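Local coordinates for protein catechol 1,2-dioxygenase (Burkholderia ambifaria, PDB 5VXT) that probably catalyses the iron(III)-dependent intradiol ring cleavage of catechol by dioxygen to cis,cis-muconate, at residues Val73-Lys78 against Gln219-Gln224; Gly146-His151 against Leu209-Tyr214; Cys169-Ser174 against Ala237-Phe242. All coordinates share one frame; numbering follows the deposited sequence.

The three contacts run from a lipid-binding helical end of the subunit to its catalytic core. Interaction 1 joins helix 66-81 to the start of helix 221-229. Interactions 2 and 3 belong to the two facing beta sheets, the first at the end where strands 147-155 and 203-209 part, the second between strands 166-170 and 238-244. Their centres lie about 8 Å apart and they touch, whereas the centre of interaction 1 is about 31 Å from that of interaction 2 and 26 Å from that of interaction 3. Along the chain, interaction 2 nests inside the loop closed by interaction 1, while interaction 3 crosses both. Residues 209-224 thus lead from sandwich to helices past the bound catechol.

Interaction 1: residues Val73-Lys78 against Gln219-Gln224. With PTY (phosphatidylethanolamine), chain I.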
# COMPACT_ATOMS: atom_id res chain seq x y z
N VAL B 73 7.42 -3.38 0.08
CA VAL B 73 7.23 -2.02 -0.42
C VAL B 73 6.91 -2.03 -1.91
O VAL B 73 5.98 -1.35 -2.37
CB VAL B 73 8.48 -1.18 -0.12
CG1 VAL B 73 8.43 0.14 -0.89
CG2 VAL B 73 8.55 -0.92 1.37
N ASN B 74 7.65 -2.82 -2.69
CA ASN B 74 7.35 -2.86 -4.12
C ASN B 74 6.06 -3.60 -4.42
O ASN B 74 5.41 -3.31 -5.43
CB ASN B 74 8.54 -3.47 -4.87
CG ASN B 74 9.69 -2.47 -5.01
OD1 ASN B 74 10.80 -2.68 -4.51
ND2 ASN B 74 9.40 -1.35 -5.67
N TYR B 75 5.64 -4.51 -3.54
CA TYR B 75 4.32 -5.10 -3.66
C TYR B 75 3.24 -4.03 -3.55
O TYR B 75 2.24 -4.08 -4.28
CB TYR B 75 4.12 -6.19 -2.61
CG TYR B 75 2.69 -6.73 -2.60
CD1 TYR B 75 2.29 -7.70 -3.51
CD2 TYR B 75 1.75 -6.23 -1.71
CE1 TYR B 75 0.98 -8.18 -3.51
CE2 TYR B 75 0.44 -6.70 -1.71
CZ TYR B 75 0.06 -7.67 -2.61
OH TYR B 75 -1.24 -8.13 -2.60
N LEU B 76 3.42 -3.07 -2.65
CA LEU B 76 2.41 -2.01 -2.51
C LEU B 76 2.32 -1.17 -3.77
O LEU B 76 1.23 -0.71 -4.14
CB LEU B 76 2.73 -1.12 -1.31
CG LEU B 76 2.60 -1.72 0.09
CD1 LEU B 76 2.98 -0.69 1.14
CD2 LEU B 76 1.16 -2.22 0.32
N ASN B 77 3.44 -0.95 -4.46
CA ASN B 77 3.39 -0.24 -5.73
C ASN B 77 2.52 -0.99 -6.73
O ASN B 77 1.66 -0.40 -7.39
CB ASN B 77 4.80 -0.01 -6.27
CG ASN B 77 5.46 1.22 -5.68
OD1 ASN B 77 4.78 2.19 -5.31
ND2 ASN B 77 6.79 1.19 -5.58
N LYS B 78 2.74 -2.31 -6.86
CA LYS B 78 1.92 -3.10 -7.77
C LYS B 78 0.46 -3.13 -7.32
O LYS B 78 -0.44 -3.09 -8.16
CB LYS B 78 2.49 -4.52 -7.86
CG LYS B 78 1.66 -5.46 -8.72
CD LYS B 78 2.43 -6.73 -9.05
CE LYS B 78 1.51 -7.87 -9.44
NZ LYS B 78 0.48 -7.43 -10.42
N GLN B 219 -3.61 -12.31 -12.47
CA GLN B 219 -2.28 -11.72 -12.38
C GLN B 219 -2.23 -10.53 -11.44
O GLN B 219 -1.19 -9.89 -11.33
CB GLN B 219 -1.79 -11.29 -13.76
CG GLN B 219 -0.97 -12.35 -14.49
CD GLN B 219 -1.74 -13.64 -14.66
OE1 GLN B 219 -2.70 -13.71 -15.43
NE2 GLN B 219 -1.32 -14.68 -13.95
N GLY B 220 -3.34 -10.21 -10.76
CA GLY B 220 -3.36 -9.08 -9.87
C GLY B 220 -2.61 -9.32 -8.58
O GLY B 220 -2.28 -10.45 -8.20
N ALA B 221 -2.32 -8.21 -7.89
CA ALA B 221 -1.53 -8.28 -6.66
C ALA B 221 -2.25 -9.05 -5.57
O ALA B 221 -1.60 -9.70 -4.74
CB ALA B 221 -1.20 -6.86 -6.19
N THR B 222 -3.58 -8.98 -5.52
CA THR B 222 -4.31 -9.73 -4.50
C THR B 222 -4.08 -11.22 -4.68
O THR B 222 -3.64 -11.91 -3.76
CB THR B 222 -5.80 -9.39 -4.55
OG1 THR B 222 -5.97 -7.98 -4.41
CG2 THR B 222 -6.54 -10.11 -3.42
N GLN B 223 -4.34 -11.72 -5.89
CA GLN B 223 -4.15 -13.14 -6.16
C GLN B 223 -2.69 -13.55 -6.01
O GLN B 223 -2.40 -14.66 -5.58
CB GLN B 223 -4.64 -13.49 -7.56
CG GLN B 223 -4.75 -14.98 -7.78
CD GLN B 223 -5.74 -15.62 -6.83
OE1 GLN B 223 -6.93 -15.28 -6.84
NE2 GLN B 223 -5.27 -16.52 -5.99
N GLN B 224 -1.76 -12.66 -6.38
CA GLN B 224 -0.34 -12.96 -6.20
C GLN B 224 -0.02 -13.25 -4.74
O GLN B 224 0.64 -14.25 -4.43
CB GLN B 224 0.50 -11.80 -6.74
CG GLN B 224 2.00 -11.95 -6.51
CD GLN B 224 2.79 -10.79 -7.08
OE1 GLN B 224 2.79 -10.56 -8.29
NE2 GLN B 224 3.47 -10.05 -6.21
C1 PTY I . 8.58 -11.90 -1.39
C2 PTY I . 6.46 -11.11 -7.51
C3 PTY I . 7.87 -11.53 -7.12
O4 PTY I . 8.16 -12.25 -0.08
C5 PTY I . 7.72 -11.62 -3.72
C6 PTY I . 7.33 -11.77 -2.26
O7 PTY I . 6.58 -10.63 -1.84
C8 PTY I . 5.16 -10.74 -2.14
O10 PTY I . 4.74 -11.59 -2.93
C11 PTY I . 4.20 -9.79 -1.48
C12 PTY I . 4.25 -9.99 0.03
C13 PTY I . 4.04 -8.66 0.73
C14 PTY I . 3.00 -8.73 1.84
C15 PTY I . 2.67 -7.31 2.27
C16 PTY I . 1.25 -7.20 2.81
C17 PTY I . 1.20 -7.51 4.30
C18 PTY I . -0.25 -7.42 4.77
C19 PTY I . -0.36 -7.50 6.28
C20 PTY I . -1.64 -6.83 6.74
C21 PTY I . -1.65 -5.36 6.34
C22 PTY I . -0.60 -4.58 7.13
C23 PTY I . -0.51 -3.13 6.66
C24 PTY I . -0.15 -2.18 7.79
C25 PTY I . 1.25 -2.42 8.32
C26 PTY I . 1.47 -1.61 9.59
C27 PTY I . 0.38 -1.90 10.62
C28 PTY I . 0.95 -2.50 11.89
C29 PTY I . 1.66 -3.81 11.60
C30 PTY I . 9.03 -12.07 1.06
C31 PTY I . 8.51 -12.34 2.45
O30 PTY I . 10.18 -11.69 0.88
C32 PTY I . 7.31 -11.45 2.71
C33 PTY I . 7.65 -10.02 2.31
C34 PTY I . 7.57 -9.09 3.50
C35 PTY I . 6.14 -8.59 3.69
C36 PTY I . 6.09 -7.52 4.77
C37 PTY I . 7.11 -6.43 4.47
C38 PTY I . 6.90 -5.24 5.40
C39 PTY I . 7.30 -3.95 4.71
C40 PTY I . 6.19 -3.45 3.79
C41 PTY I . 5.27 -2.50 4.54
C42 PTY I . 4.05 -3.25 5.05
C43 PTY I . 3.34 -3.96 3.91
C44 PTY I . 1.84 -3.74 3.97
P1 PTY I . 9.71 -10.93 -5.30
O11 PTY I . 8.44 -10.57 -6.22
O12 PTY I . 10.57 -9.68 -5.17
O13 PTY I . 10.33 -12.20 -5.83
O14 PTY I . 9.08 -11.21 -3.84
N1 PTY I . 6.52 -10.01 -8.46
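Two side chains of helix 66-81, Tyr75 and Lys78, reach the beginning of helix 221-229 and bond to backbone oxygens there. The Tyr75 hydroxyl donates to Ala221 O, with OH and O 2.7 Å apart. That donor stands above the carbonyl plane, and the C=O...OH angle is 107°, well away from a lone-pair direction, although the oxygen lies close to the plane of the tyrosine ring, at its edge. The second bond is different in form: Lys78 NZ meets Gln219 O at 3.1 Å, in the carbonyl plane and at a C=O...N angle of 153°. The same ammonium group forms a salt bridge with Asp82, whose carboxylate also accepts from Ala221 N, in the first turn after the N-cap Gly220.

Packing contacts fill in between these bonds. Ala221 CB touches Tyr75 CE1 at 3.7 Å, and the lysine methylene CG lies 4.1 Å from the same Ala221 CB. Gln224 runs past the tyrosine in the opposite sense, its amide plane 57° from the ring, with NE2 at the ring edge 3.8 Å from Tyr75 CD1. Its OE1 rests against Lys78 CE at 3.2 Å.

The lipid is the third partner. With CG anti to the backbone N, the Tyr75 ring extends beside the phosphatidylethanolamine, where CD1 approaches acyl carbon C11 at 3.5 Å. Gln224 instead packs on the headgroup carbon C2.

Tyr75 therefore serves both partners: its ring carbons help line the lipid pocket of this helical region, and its buried hydroxyl bonds to the partner helix. The cation of Lys78, held between a carbonyl and Asp82, probably helps stabilise that carboxylate beside the helix N-terminus, so polar bonds tie the family's N-terminal helices to its catalytic region.

Interaction 2: residues Gly146-His151 against Leu209-Tyr214. With CAQ (catechol), chain K.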
# COMPACT_ATOMS: atom_id res chain seq x y z
N GLY B 146 -29.59 -18.17 -16.50
CA GLY B 146 -31.04 -18.20 -16.55
C GLY B 146 -31.64 -17.06 -15.77
O GLY B 146 -30.97 -16.36 -15.00
N PRO B 147 -32.94 -16.84 -15.97
CA PRO B 147 -33.61 -15.72 -15.30
C PRO B 147 -33.80 -15.97 -13.81
O PRO B 147 -34.08 -17.10 -13.39
CB PRO B 147 -34.95 -15.61 -16.03
CG PRO B 147 -35.20 -16.99 -16.55
CD PRO B 147 -33.85 -17.57 -16.88
N LEU B 148 -33.68 -14.91 -13.03
CA LEU B 148 -33.79 -14.96 -11.57
C LEU B 148 -34.67 -13.81 -11.10
O LEU B 148 -34.43 -12.66 -11.47
CB LEU B 148 -32.40 -14.87 -10.91
CG LEU B 148 -32.38 -14.72 -9.39
CD1 LEU B 148 -32.75 -16.01 -8.69
CD2 LEU B 148 -31.00 -14.24 -8.94
N VAL B 149 -35.66 -14.12 -10.27
CA VAL B 149 -36.51 -13.10 -9.65
C VAL B 149 -36.20 -13.05 -8.16
O VAL B 149 -36.29 -14.06 -7.46
CB VAL B 149 -38.00 -13.38 -9.88
CG1 VAL B 149 -38.83 -12.41 -9.05
CG2 VAL B 149 -38.34 -13.23 -11.34
N ILE B 150 -35.81 -11.86 -7.68
CA ILE B 150 -35.60 -11.61 -6.26
C ILE B 150 -36.69 -10.66 -5.79
O ILE B 150 -36.87 -9.59 -6.37
CB ILE B 150 -34.21 -11.02 -5.98
CG1 ILE B 150 -33.13 -11.83 -6.69
CG2 ILE B 150 -33.96 -10.96 -4.49
CD1 ILE B 150 -31.75 -11.17 -6.64
N HIS B 151 -37.41 -11.05 -4.74
CA HIS B 151 -38.54 -10.26 -4.28
C HIS B 151 -38.66 -10.38 -2.78
O HIS B 151 -38.31 -11.40 -2.19
CB HIS B 151 -39.84 -10.70 -4.95
CG HIS B 151 -40.23 -12.11 -4.64
ND1 HIS B 151 -41.16 -12.43 -3.67
CD2 HIS B 151 -39.81 -13.28 -5.16
CE1 HIS B 151 -41.30 -13.75 -3.62
NE2 HIS B 151 -40.49 -14.29 -4.52
N LEU B 209 -30.71 -12.06 -13.92
CA LEU B 209 -30.19 -13.38 -14.26
C LEU B 209 -29.29 -13.87 -13.13
O LEU B 209 -28.77 -13.09 -12.33
CB LEU B 209 -29.44 -13.35 -15.59
CG LEU B 209 -30.16 -12.76 -16.80
CD1 LEU B 209 -29.24 -12.66 -18.01
CD2 LEU B 209 -31.41 -13.57 -17.15
N MET B 210 -29.12 -15.18 -13.08
CA MET B 210 -28.41 -15.81 -11.97
C MET B 210 -26.91 -15.52 -12.04
O MET B 210 -26.27 -15.84 -13.06
CB MET B 210 -28.67 -17.32 -12.00
CG MET B 210 -27.86 -18.11 -10.99
SD MET B 210 -28.46 -17.86 -9.32
CE MET B 210 -30.16 -18.39 -9.53
N PRO B 211 -26.30 -14.94 -11.01
CA PRO B 211 -24.85 -14.72 -11.03
C PRO B 211 -24.09 -16.01 -10.79
O PRO B 211 -24.62 -16.99 -10.29
CB PRO B 211 -24.63 -13.73 -9.88
CG PRO B 211 -25.68 -14.10 -8.90
CD PRO B 211 -26.90 -14.46 -9.75
N VAL B 212 -22.80 -15.97 -11.13
CA VAL B 212 -21.85 -17.00 -10.76
C VAL B 212 -20.74 -16.33 -9.95
O VAL B 212 -20.55 -15.11 -10.00
CB VAL B 212 -21.27 -17.75 -11.98
CG1 VAL B 212 -20.20 -16.91 -12.66
CG2 VAL B 212 -20.71 -19.11 -11.58
N GLY B 213 -20.01 -17.14 -9.20
CA GLY B 213 -19.06 -16.61 -8.23
C GLY B 213 -17.95 -15.80 -8.86
O GLY B 213 -17.60 -15.95 -10.02
N TYR B 214 -17.38 -14.92 -8.04
CA TYR B 214 -16.31 -14.00 -8.42
C TYR B 214 -14.94 -14.65 -8.21
O TYR B 214 -14.77 -15.53 -7.37
CB TYR B 214 -16.42 -12.70 -7.61
CG TYR B 214 -15.28 -11.71 -7.77
CD1 TYR B 214 -15.35 -10.68 -8.71
CD2 TYR B 214 -14.14 -11.78 -6.97
CE1 TYR B 214 -14.31 -9.77 -8.86
CE2 TYR B 214 -13.09 -10.88 -7.12
CZ TYR B 214 -13.18 -9.89 -8.06
OH TYR B 214 -12.14 -8.99 -8.20
C1 CAQ K . -14.34 -8.77 -3.95
C2 CAQ K . -15.27 -8.75 -4.99
C3 CAQ K . -16.62 -8.84 -4.70
O3 CAQ K . -17.57 -8.82 -5.67
C4 CAQ K . -17.05 -8.96 -3.29
O4 CAQ K . -18.37 -9.05 -3.01
C5 CAQ K . -16.09 -8.97 -2.28
C6 CAQ K . -14.75 -8.88 -2.62
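Leu148 leans from its strand onto the chain that leaves strand 203-209, and each part of it meets a different neighbour. Leu148 CB lies over the backbone, 3.9 Å from Leu209 C. A chi1 of 172° turns Leu148 CG away from its own N, and the two methyls then divide. CD1 meets the tip of Met210, CE, at 3.6 Å; the thioether chain bends at both chi2 and chi3, which brings this methyl back across the leucine. CD2 takes the other direction and rests 4.2 Å from CD of the Pro211 ring, with the two side chains nearly at right angles.

The backbone frame is the last rung of an antiparallel ladder. Pro147 and Leu209 form a non-hydrogen-bonded pair in one sheet of the beta sandwich characteristic of intradiol dioxygenases. Their side chains diverge, yet Leu209 CD2 still folds back to Pro147 CA at 3.6 Å.

Just beyond that pair, Met210 N donates to Gly146 O at 2.9 Å, with an N-H...O angle of 152° and the donor almost in line with the C=O bond. The same oxygen receives a CA-H...O contact from Leu209 CA at 3.2 Å.

From Pro211, packed on His171 and Val239, the chain continues out of the sheet to Tyr214, whose ring has catechol C2 centred over one face, 3.7 Å from CE2.

Interaction 3: residues Cys169-Ser174 against Ala237-Phe242; sequences CWHANS and AHVHFF. With FE (Fe (III) ion), chain J; CAQ (catechol), chain K.
Trp170 and His240 stack across two antiparallel strands, with the indole over one face of an iron-binding imidazole. The histidine binds the metal through NE2 at 2.0 Å, and His238 does the same through its own NE2; Tyr178 supplies a further protein ligand, while both oxygens of catechol complete the chelate. The bound substrate is therefore held on the iron(III) centre, the arrangement expected of an intradiol dioxygenase.

The second shell fixes how the His240 imidazole is turned. Its ring lies in an offset stack on the five-membered ring of Trp170, with planes only 7° apart and centroids 4.4 Å from each other. Meanwhile His240 CB sits over the six-membered ring of the indole in a CH-pi contact, 3.4 Å from its centroid. Trp170 CG occupies the position between backbone N and carbonyl carbon (chi1 61°), which swings the indole over its partner strand. Beyond, the indole directs an edge at the face of Phe242, where Trp170 CH2 stands 3.8 Å from Phe242 CE2.

Backbone pairing sets this register: His240 N donates to Trp170 O at 2.9 Å, and Trp170 N returns a longer bond to His240 O. Where the strands part, a water accepts from Ala172 N and lies within hydrogen-bonding distance of His238 O; the His238 imidazole is steadied through ND1 by Pro236 O. On the reverse face, Cys169 SG touches Val239 CG1 at 3.6 Å and lies obliquely to the Phe241 ring.

Strands 193-197 and 251-256 flank the pair within the sheet, and Phe206 of strand 203-209, from the facing sheet, packs on Cys169 and Phe241.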
# COMPACT_ATOMS: atom_id res chain seq x y z
N CYS B 169 -29.20 -2.95 -5.73
CA CYS B 169 -28.81 -4.34 -5.98
C CYS B 169 -27.71 -4.36 -7.02
O CYS B 169 -27.80 -3.66 -8.03
CB CYS B 169 -30.05 -5.13 -6.45
SG CYS B 169 -29.75 -6.75 -7.12
N TRP B 170 -26.65 -5.14 -6.78
CA TRP B 170 -25.69 -5.37 -7.85
C TRP B 170 -25.11 -6.78 -7.71
O TRP B 170 -24.95 -7.29 -6.60
CB TRP B 170 -24.56 -4.31 -7.86
CG TRP B 170 -23.66 -4.18 -6.64
CD1 TRP B 170 -22.34 -4.54 -6.56
CD2 TRP B 170 -23.98 -3.58 -5.37
NE1 TRP B 170 -21.83 -4.22 -5.32
CE2 TRP B 170 -22.81 -3.64 -4.57
CE3 TRP B 170 -25.14 -3.01 -4.82
CZ2 TRP B 170 -22.78 -3.17 -3.25
CZ3 TRP B 170 -25.10 -2.54 -3.51
CH2 TRP B 170 -23.92 -2.62 -2.75
N HIS B 171 -24.82 -7.40 -8.86
CA HIS B 171 -24.21 -8.72 -8.88
C HIS B 171 -23.53 -8.94 -10.23
O HIS B 171 -23.59 -8.09 -11.12
CB HIS B 171 -25.25 -9.80 -8.58
CG HIS B 171 -26.30 -9.94 -9.63
ND1 HIS B 171 -26.10 -10.65 -10.79
CD2 HIS B 171 -27.57 -9.48 -9.68
CE1 HIS B 171 -27.21 -10.62 -11.52
NE2 HIS B 171 -28.11 -9.91 -10.87
N ALA B 172 -22.89 -10.10 -10.37
CA ALA B 172 -22.07 -10.44 -11.52
C ALA B 172 -22.88 -11.17 -12.60
O ALA B 172 -24.00 -11.63 -12.37
CB ALA B 172 -20.89 -11.31 -11.10
N ASN B 173 -22.27 -11.29 -13.78
CA ASN B 173 -22.83 -12.04 -14.89
C ASN B 173 -22.36 -13.49 -14.80
O ASN B 173 -21.72 -13.90 -13.82
CB ASN B 173 -22.45 -11.39 -16.22
CG ASN B 173 -20.96 -11.50 -16.55
OD1 ASN B 173 -20.17 -12.05 -15.78
ND2 ASN B 173 -20.58 -10.97 -17.70
N SER B 174 -22.64 -14.28 -15.84
CA SER B 174 -22.32 -15.70 -15.83
C SER B 174 -20.83 -15.98 -15.93
O SER B 174 -20.42 -17.14 -15.77
CB SER B 174 -23.05 -16.43 -16.97
OG SER B 174 -22.66 -15.94 -18.23
N ALA B 237 -21.31 -17.53 -5.53
CA ALA B 237 -22.27 -16.66 -6.21
C ALA B 237 -23.11 -15.92 -5.18
O ALA B 237 -23.56 -16.49 -4.18
CB ALA B 237 -23.16 -17.48 -7.15
N HIS B 238 -23.34 -14.63 -5.43
CA HIS B 238 -23.97 -13.79 -4.42
C HIS B 238 -24.57 -12.56 -5.08
O HIS B 238 -24.29 -12.26 -6.25
CB HIS B 238 -22.96 -13.37 -3.35
CG HIS B 238 -21.85 -12.53 -3.89
ND1 HIS B 238 -20.74 -13.08 -4.50
CD2 HIS B 238 -21.68 -11.19 -3.94
CE1 HIS B 238 -19.93 -12.12 -4.90
NE2 HIS B 238 -20.48 -10.96 -4.57
N VAL B 239 -25.39 -11.86 -4.31
CA VAL B 239 -26.03 -10.61 -4.73
C VAL B 239 -25.88 -9.61 -3.59
O VAL B 239 -26.15 -9.95 -2.43
CB VAL B 239 -27.51 -10.81 -5.09
CG1 VAL B 239 -28.15 -9.50 -5.49
CG2 VAL B 239 -27.64 -11.82 -6.21
N HIS B 240 -25.47 -8.38 -3.91
CA HIS B 240 -25.28 -7.31 -2.94
C HIS B 240 -26.53 -6.46 -2.79
O HIS B 240 -27.26 -6.24 -3.75
CB HIS B 240 -24.14 -6.39 -3.37
CG HIS B 240 -22.80 -7.03 -3.40
ND1 HIS B 240 -21.94 -7.00 -2.32
CD2 HIS B 240 -22.15 -7.71 -4.38
CE1 HIS B 240 -20.82 -7.63 -2.63
NE2 HIS B 240 -20.92 -8.07 -3.88
N PHE B 241 -26.73 -5.92 -1.58
CA PHE B 241 -27.78 -4.92 -1.38
C PHE B 241 -27.33 -3.78 -0.48
O PHE B 241 -26.64 -3.99 0.52
CB PHE B 241 -29.05 -5.54 -0.79
CG PHE B 241 -29.62 -6.66 -1.62
CD1 PHE B 241 -30.58 -6.41 -2.59
CD2 PHE B 241 -29.20 -7.97 -1.42
CE1 PHE B 241 -31.12 -7.44 -3.35
CE2 PHE B 241 -29.73 -9.00 -2.18
CZ PHE B 241 -30.68 -8.73 -3.14
N PHE B 242 -27.77 -2.57 -0.84
CA PHE B 242 -27.95 -1.45 0.06
C PHE B 242 -29.44 -1.26 0.30
O PHE B 242 -30.22 -1.34 -0.65
CB PHE B 242 -27.43 -0.14 -0.54
CG PHE B 242 -25.96 0.03 -0.49
CD1 PHE B 242 -25.22 -0.53 0.54
CD2 PHE B 242 -25.31 0.78 -1.45
CE1 PHE B 242 -23.84 -0.36 0.59
CE2 PHE B 242 -23.92 0.95 -1.41
CZ PHE B 242 -23.20 0.37 -0.38
FE FE J . -19.75 -9.15 -5.16
C1 CAQ K . -14.34 -8.77 -3.95
C2 CAQ K . -15.27 -8.75 -4.99
C3 CAQ K . -16.62 -8.84 -4.70
O3 CAQ K . -17.57 -8.82 -5.67
C4 CAQ K . -17.05 -8.96 -3.29
O4 CAQ K . -18.37 -9.05 -3.01
C5 CAQ K . -16.09 -8.97 -2.28
C6 CAQ K . -14.75 -8.88 -2.62
O HOH W 1 -22.25 -11.07 -7.72